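Local structure of B-type Cna protein (Enterococcus faecium, 6FWY) at residues Asp22-Trp36 against Gln121-Thr134. The protein is a cell-wall-anchored surface protein of unknown function whose thioester domain probably attaches covalently to a host target, as in related bacterial adhesins. Numbering follows the deposited sequence. Where two conformers were deposited one is given.
Sequences DGYIRVNMPNHPNEW and QIVWSHPNHTAAET
Asp-22, with Asn-128 and His-129, illustrates how one carboxylate can bridge two side chains of an irregular loop between strand and helix. Asp-22 OD1, through its syn lone pair, accepts from His-129 NE2 at 2.7 Å in an almost straight bond (165°) lying in the imidazole plane. Asp-22 OD2 takes Asn-128 ND2, also at 2.7 Å, so both oxygens are engaged. With His-129 held by its edge, its face settles against the CD2–CE2 side of the Tyr-24 ring, the planes inclined at 38°.

The packing is tightest around buried His-126. His-126 CG lies anti to the backbone N (chi1 -169°), which brings one ring face under Gly-23 O, 3.1 Å from His-126 ND1 but badly angled for a bond; ND1 instead donates weakly, in the ring plane, to Ile-25 O (3.5 Å). The CE1 edge points into the face of the Trp-36 indole. Alongside, also buried, Thr-134 OG1 donates to Tyr-24 O at 2.6 Å, and Ile-25 CG2 meets Trp-124 CE3. Strand 26-29 pairs antiparallel with the short strand 122-123, and beyond it Gln-121 NE2 reaches Asn-28 O at 2.9 Å while its OE1 accepts from Lys-118 N, fixing the amide at both ends. Bent at chi3, partly exposed Arg-26 presents its guanidinium side-on to Ser-125, NE to the carbonyl O and NH2 to OG.

The solvent side is looser: exposed Trp-36 merely rests its CZ2 on Pro-127 CG (3.7 Å) and its CH2 near Asn-128 ND2.

Hydrogen bonds from side chains and backbone thus tie strand 26-29 and the chain before it to strand 122-123 and the loop leading into helix 131-150. The carboxylate of Asp-22 would be expected to polarise the His-129 ring.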
# COMPACT_ATOMS: atom_id res chain seq x y z
N ASP A 22 -29.99 -2.27 1.66
CA ASP A 22 -30.64 -1.86 0.41
C ASP A 22 -30.13 -0.50 -0.08
O ASP A 22 -30.53 -0.03 -1.17
CB ASP A 22 -32.18 -1.89 0.58
CG ASP A 22 -32.67 -1.10 1.78
OD1 ASP A 22 -31.88 -0.39 2.45
OD2 ASP A 22 -33.87 -1.21 2.09
N GLY A 23 -29.29 0.17 0.71
CA GLY A 23 -28.66 1.42 0.30
C GLY A 23 -29.35 2.60 0.92
O GLY A 23 -30.54 2.54 1.23
N TYR A 24 -28.58 3.67 1.13
CA TYR A 24 -29.08 4.93 1.69
C TYR A 24 -29.29 6.03 0.63
O TYR A 24 -29.70 7.14 0.97
CB TYR A 24 -28.07 5.44 2.71
CG TYR A 24 -27.97 4.53 3.89
CD1 TYR A 24 -27.10 3.45 3.88
CD2 TYR A 24 -28.76 4.73 5.02
CE1 TYR A 24 -27.02 2.59 4.96
CE2 TYR A 24 -28.67 3.90 6.11
CZ TYR A 24 -27.78 2.84 6.08
OH TYR A 24 -27.72 2.02 7.16
N ILE A 25 -28.98 5.69 -0.62
CA ILE A 25 -29.06 6.56 -1.77
C ILE A 25 -29.60 5.76 -2.94
O ILE A 25 -29.70 4.54 -2.87
CB ILE A 25 -27.68 7.20 -2.13
CG1 ILE A 25 -26.64 6.16 -2.54
CG2 ILE A 25 -27.14 8.04 -0.97
CD1 ILE A 25 -26.59 5.79 -4.01
N ARG A 26 -29.92 6.45 -4.02
CA ARG A 26 -30.26 5.83 -5.29
C ARG A 26 -29.44 6.55 -6.35
O ARG A 26 -28.79 7.55 -6.05
CB ARG A 26 -31.77 5.94 -5.56
CG ARG A 26 -32.60 5.17 -4.55
CD ARG A 26 -34.07 5.48 -4.61
NE ARG A 26 -34.37 6.81 -4.08
CZ ARG A 26 -35.54 7.44 -4.25
NH1 ARG A 26 -36.53 6.87 -4.89
NH2 ARG A 26 -35.71 8.65 -3.73
N VAL A 27 -29.46 6.04 -7.58
CA VAL A 27 -28.72 6.64 -8.67
C VAL A 27 -29.58 6.69 -9.93
O VAL A 27 -30.13 5.65 -10.36
CB VAL A 27 -27.43 5.88 -9.01
CG1 VAL A 27 -26.65 6.57 -10.12
CG2 VAL A 27 -26.54 5.70 -7.78
N ASN A 28 -29.67 7.90 -10.51
CA ASN A 28 -30.17 8.08 -11.86
C ASN A 28 -29.17 7.51 -12.85
O ASN A 28 -28.15 8.11 -13.17
CB ASN A 28 -30.44 9.57 -12.18
CG ASN A 28 -31.55 10.15 -11.33
OD1 ASN A 28 -32.53 9.48 -11.01
ND2 ASN A 28 -31.39 11.40 -10.94
N MET A 29 -29.45 6.29 -13.28
CA MET A 29 -28.65 5.59 -14.25
C MET A 29 -29.23 5.90 -15.60
O MET A 29 -30.41 6.23 -15.69
CB MET A 29 -28.71 4.09 -13.97
CG MET A 29 -27.86 3.70 -12.77
SD MET A 29 -26.08 4.07 -12.85
CE MET A 29 -25.39 2.57 -13.57
N PRO A 30 -28.45 5.70 -16.68
CA PRO A 30 -28.95 6.10 -18.00
C PRO A 30 -30.32 5.61 -18.48
O PRO A 30 -31.03 6.36 -19.11
CB PRO A 30 -27.90 5.56 -18.96
CG PRO A 30 -26.63 5.59 -18.15
CD PRO A 30 -27.06 5.21 -16.75
N ASN A 31 -30.70 4.39 -18.19
CA ASN A 31 -32.02 3.90 -18.62
C ASN A 31 -33.01 3.79 -17.42
O ASN A 31 -34.11 3.26 -17.57
CB ASN A 31 -31.87 2.57 -19.34
CG ASN A 31 -30.92 2.64 -20.51
OD1 ASN A 31 -30.90 3.63 -21.25
ND2 ASN A 31 -30.13 1.56 -20.70
N HIS A 32 -32.55 4.21 -16.24
CA HIS A 32 -33.20 3.85 -14.98
C HIS A 32 -33.09 4.95 -13.90
O HIS A 32 -32.11 4.98 -13.11
CB HIS A 32 -32.57 2.54 -14.47
CG HIS A 32 -33.47 1.76 -13.55
ND1 HIS A 32 -33.96 2.26 -12.36
CD2 HIS A 32 -33.87 0.48 -13.61
CE1 HIS A 32 -34.66 1.32 -11.74
NE2 HIS A 32 -34.64 0.24 -12.50
N PRO A 33 -34.12 5.82 -13.83
CA PRO A 33 -34.13 6.80 -12.76
C PRO A 33 -34.28 6.16 -11.38
O PRO A 33 -34.98 5.16 -11.25
CB PRO A 33 -35.34 7.70 -13.09
CG PRO A 33 -35.78 7.30 -14.45
CD PRO A 33 -35.31 5.91 -14.67
N ASN A 34 -33.62 6.74 -10.38
CA ASN A 34 -33.78 6.35 -8.97
C ASN A 34 -33.49 4.85 -8.72
O ASN A 34 -34.12 4.20 -7.88
CB ASN A 34 -35.19 6.72 -8.45
CG ASN A 34 -35.40 8.23 -8.36
OD1 ASN A 34 -34.52 8.97 -7.98
ND2 ASN A 34 -36.59 8.69 -8.77
N GLU A 35 -32.52 4.30 -9.45
CA GLU A 35 -32.15 2.89 -9.33
C GLU A 35 -31.47 2.66 -7.95
O GLU A 35 -30.63 3.45 -7.53
CB GLU A 35 -31.19 2.51 -10.45
CG GLU A 35 -30.79 1.06 -10.46
CD GLU A 35 -29.88 0.67 -11.61
OE1 GLU A 35 -30.17 1.04 -12.78
OE2 GLU A 35 -28.89 -0.06 -11.35
N TRP A 36 -31.88 1.59 -7.27
CA TRP A 36 -31.31 1.24 -5.96
C TRP A 36 -29.89 0.70 -6.14
O TRP A 36 -29.58 0.06 -7.15
CB TRP A 36 -32.16 0.21 -5.20
CG TRP A 36 -33.47 0.71 -4.68
CD1 TRP A 36 -34.21 1.79 -5.15
CD2 TRP A 36 -34.26 0.12 -3.65
NE1 TRP A 36 -35.39 1.89 -4.45
CE2 TRP A 36 -35.44 0.89 -3.53
CE3 TRP A 36 -34.08 -0.99 -2.81
CZ2 TRP A 36 -36.44 0.59 -2.58
CZ3 TRP A 36 -35.07 -1.28 -1.87
CH2 TRP A 36 -36.24 -0.49 -1.77
N GLN A 121 -25.13 12.02 -10.67
CA GLN A 121 -26.19 11.01 -10.77
C GLN A 121 -26.74 10.52 -9.41
O GLN A 121 -27.80 9.90 -9.37
CB GLN A 121 -25.72 9.82 -11.59
CG GLN A 121 -25.36 10.11 -13.04
CD GLN A 121 -24.62 8.94 -13.67
OE1 GLN A 121 -23.42 9.03 -13.91
NE2 GLN A 121 -25.32 7.81 -13.90
N ILE A 122 -26.04 10.78 -8.31
CA ILE A 122 -26.48 10.29 -7.01
C ILE A 122 -27.73 11.02 -6.53
O ILE A 122 -27.73 12.23 -6.47
CB ILE A 122 -25.36 10.36 -5.95
CG1 ILE A 122 -24.17 9.49 -6.36
CG2 ILE A 122 -25.88 9.86 -4.60
CD1 ILE A 122 -22.91 9.68 -5.53
N VAL A 123 -28.78 10.27 -6.21
CA VAL A 123 -30.00 10.77 -5.56
C VAL A 123 -29.88 10.55 -4.05
O VAL A 123 -29.85 9.41 -3.57
CB VAL A 123 -31.29 10.08 -6.13
CG1 VAL A 123 -32.55 10.58 -5.45
CG2 VAL A 123 -31.40 10.34 -7.63
N TRP A 124 -29.85 11.64 -3.29
CA TRP A 124 -29.54 11.61 -1.85
C TRP A 124 -30.78 11.37 -1.02
O TRP A 124 -31.14 12.18 -0.17
CB TRP A 124 -28.81 12.88 -1.43
CG TRP A 124 -27.48 12.99 -2.10
CD1 TRP A 124 -27.17 13.75 -3.19
CD2 TRP A 124 -26.29 12.26 -1.76
NE1 TRP A 124 -25.85 13.56 -3.53
CE2 TRP A 124 -25.29 12.64 -2.68
CE3 TRP A 124 -25.97 11.32 -0.76
CZ2 TRP A 124 -24.00 12.14 -2.63
CZ3 TRP A 124 -24.69 10.80 -0.72
CH2 TRP A 124 -23.70 11.21 -1.65
N SER A 125 -31.43 10.24 -1.27
CA SER A 125 -32.63 9.83 -0.54
C SER A 125 -32.96 8.40 -0.93
O SER A 125 -32.61 7.94 -2.02
CB SER A 125 -33.83 10.76 -0.85
OG SER A 125 -34.22 10.64 -2.21
N HIS A 126 -33.63 7.70 -0.02
CA HIS A 126 -34.05 6.31 -0.21
C HIS A 126 -35.34 6.08 0.61
O HIS A 126 -35.42 6.50 1.77
CB HIS A 126 -32.93 5.38 0.25
CG HIS A 126 -33.14 3.94 -0.12
ND1 HIS A 126 -32.45 3.34 -1.14
CD2 HIS A 126 -33.98 3.01 0.37
CE1 HIS A 126 -32.86 2.09 -1.26
NE2 HIS A 126 -33.81 1.87 -0.37
N PRO A 127 -36.35 5.39 0.02
CA PRO A 127 -37.66 5.22 0.72
C PRO A 127 -37.66 4.47 2.07
O PRO A 127 -38.62 4.61 2.83
CB PRO A 127 -38.51 4.45 -0.31
CG PRO A 127 -37.55 3.89 -1.29
CD PRO A 127 -36.36 4.81 -1.34
N ASN A 128 -36.60 3.71 2.36
CA ASN A 128 -36.47 2.88 3.57
C ASN A 128 -35.55 3.49 4.64
O ASN A 128 -35.31 2.86 5.66
CB ASN A 128 -35.93 1.48 3.21
CG ASN A 128 -36.91 0.67 2.39
OD1 ASN A 128 -38.09 1.04 2.26
ND2 ASN A 128 -36.44 -0.44 1.81
N HIS A 129 -35.02 4.69 4.40
CA HIS A 129 -34.14 5.35 5.35
C HIS A 129 -34.50 6.81 5.50
O HIS A 129 -34.96 7.46 4.54
CB HIS A 129 -32.66 5.18 4.96
CG HIS A 129 -32.25 3.74 4.80
ND1 HIS A 129 -31.90 2.94 5.86
CD2 HIS A 129 -32.19 2.96 3.69
CE1 HIS A 129 -31.62 1.73 5.41
NE2 HIS A 129 -31.79 1.71 4.10
N THR A 130 -34.28 7.35 6.69
CA THR A 130 -34.66 8.74 6.99
C THR A 130 -33.65 9.68 6.31
O THR A 130 -32.55 9.26 5.92
CB THR A 130 -34.68 9.04 8.50
OG1 THR A 130 -33.36 8.89 9.04
CG2 THR A 130 -35.65 8.11 9.24
N ALA A 131 -34.04 10.95 6.18
CA ALA A 131 -33.16 11.97 5.66
C ALA A 131 -31.89 12.14 6.49
O ALA A 131 -30.83 12.41 5.93
CB ALA A 131 -33.90 13.29 5.57
N ALA A 132 -31.99 11.98 7.81
CA ALA A 132 -30.83 12.10 8.71
C ALA A 132 -29.82 10.97 8.51
O ALA A 132 -28.61 11.22 8.50
CB ALA A 132 -31.27 12.18 10.17
N GLU A 133 -30.32 9.75 8.31
CA GLU A 133 -29.46 8.59 7.96
C GLU A 133 -28.68 8.85 6.67
O GLU A 133 -27.46 8.75 6.62
CB GLU A 133 -30.29 7.31 7.82
CG GLU A 133 -30.79 6.72 9.13
CD GLU A 133 -31.61 5.45 8.94
OE1 GLU A 133 -32.62 5.45 8.19
OE2 GLU A 133 -31.26 4.43 9.56
N THR A 134 -29.42 9.22 5.62
CA THR A 134 -28.83 9.47 4.32
C THR A 134 -27.82 10.63 4.40
O THR A 134 -26.75 10.54 3.80
CB THR A 134 -29.93 9.70 3.26
OG1 THR A 134 -30.62 8.45 3.07
CG2 THR A 134 -29.38 10.21 1.93
O HOH W 1 -28.45 3.27 9.34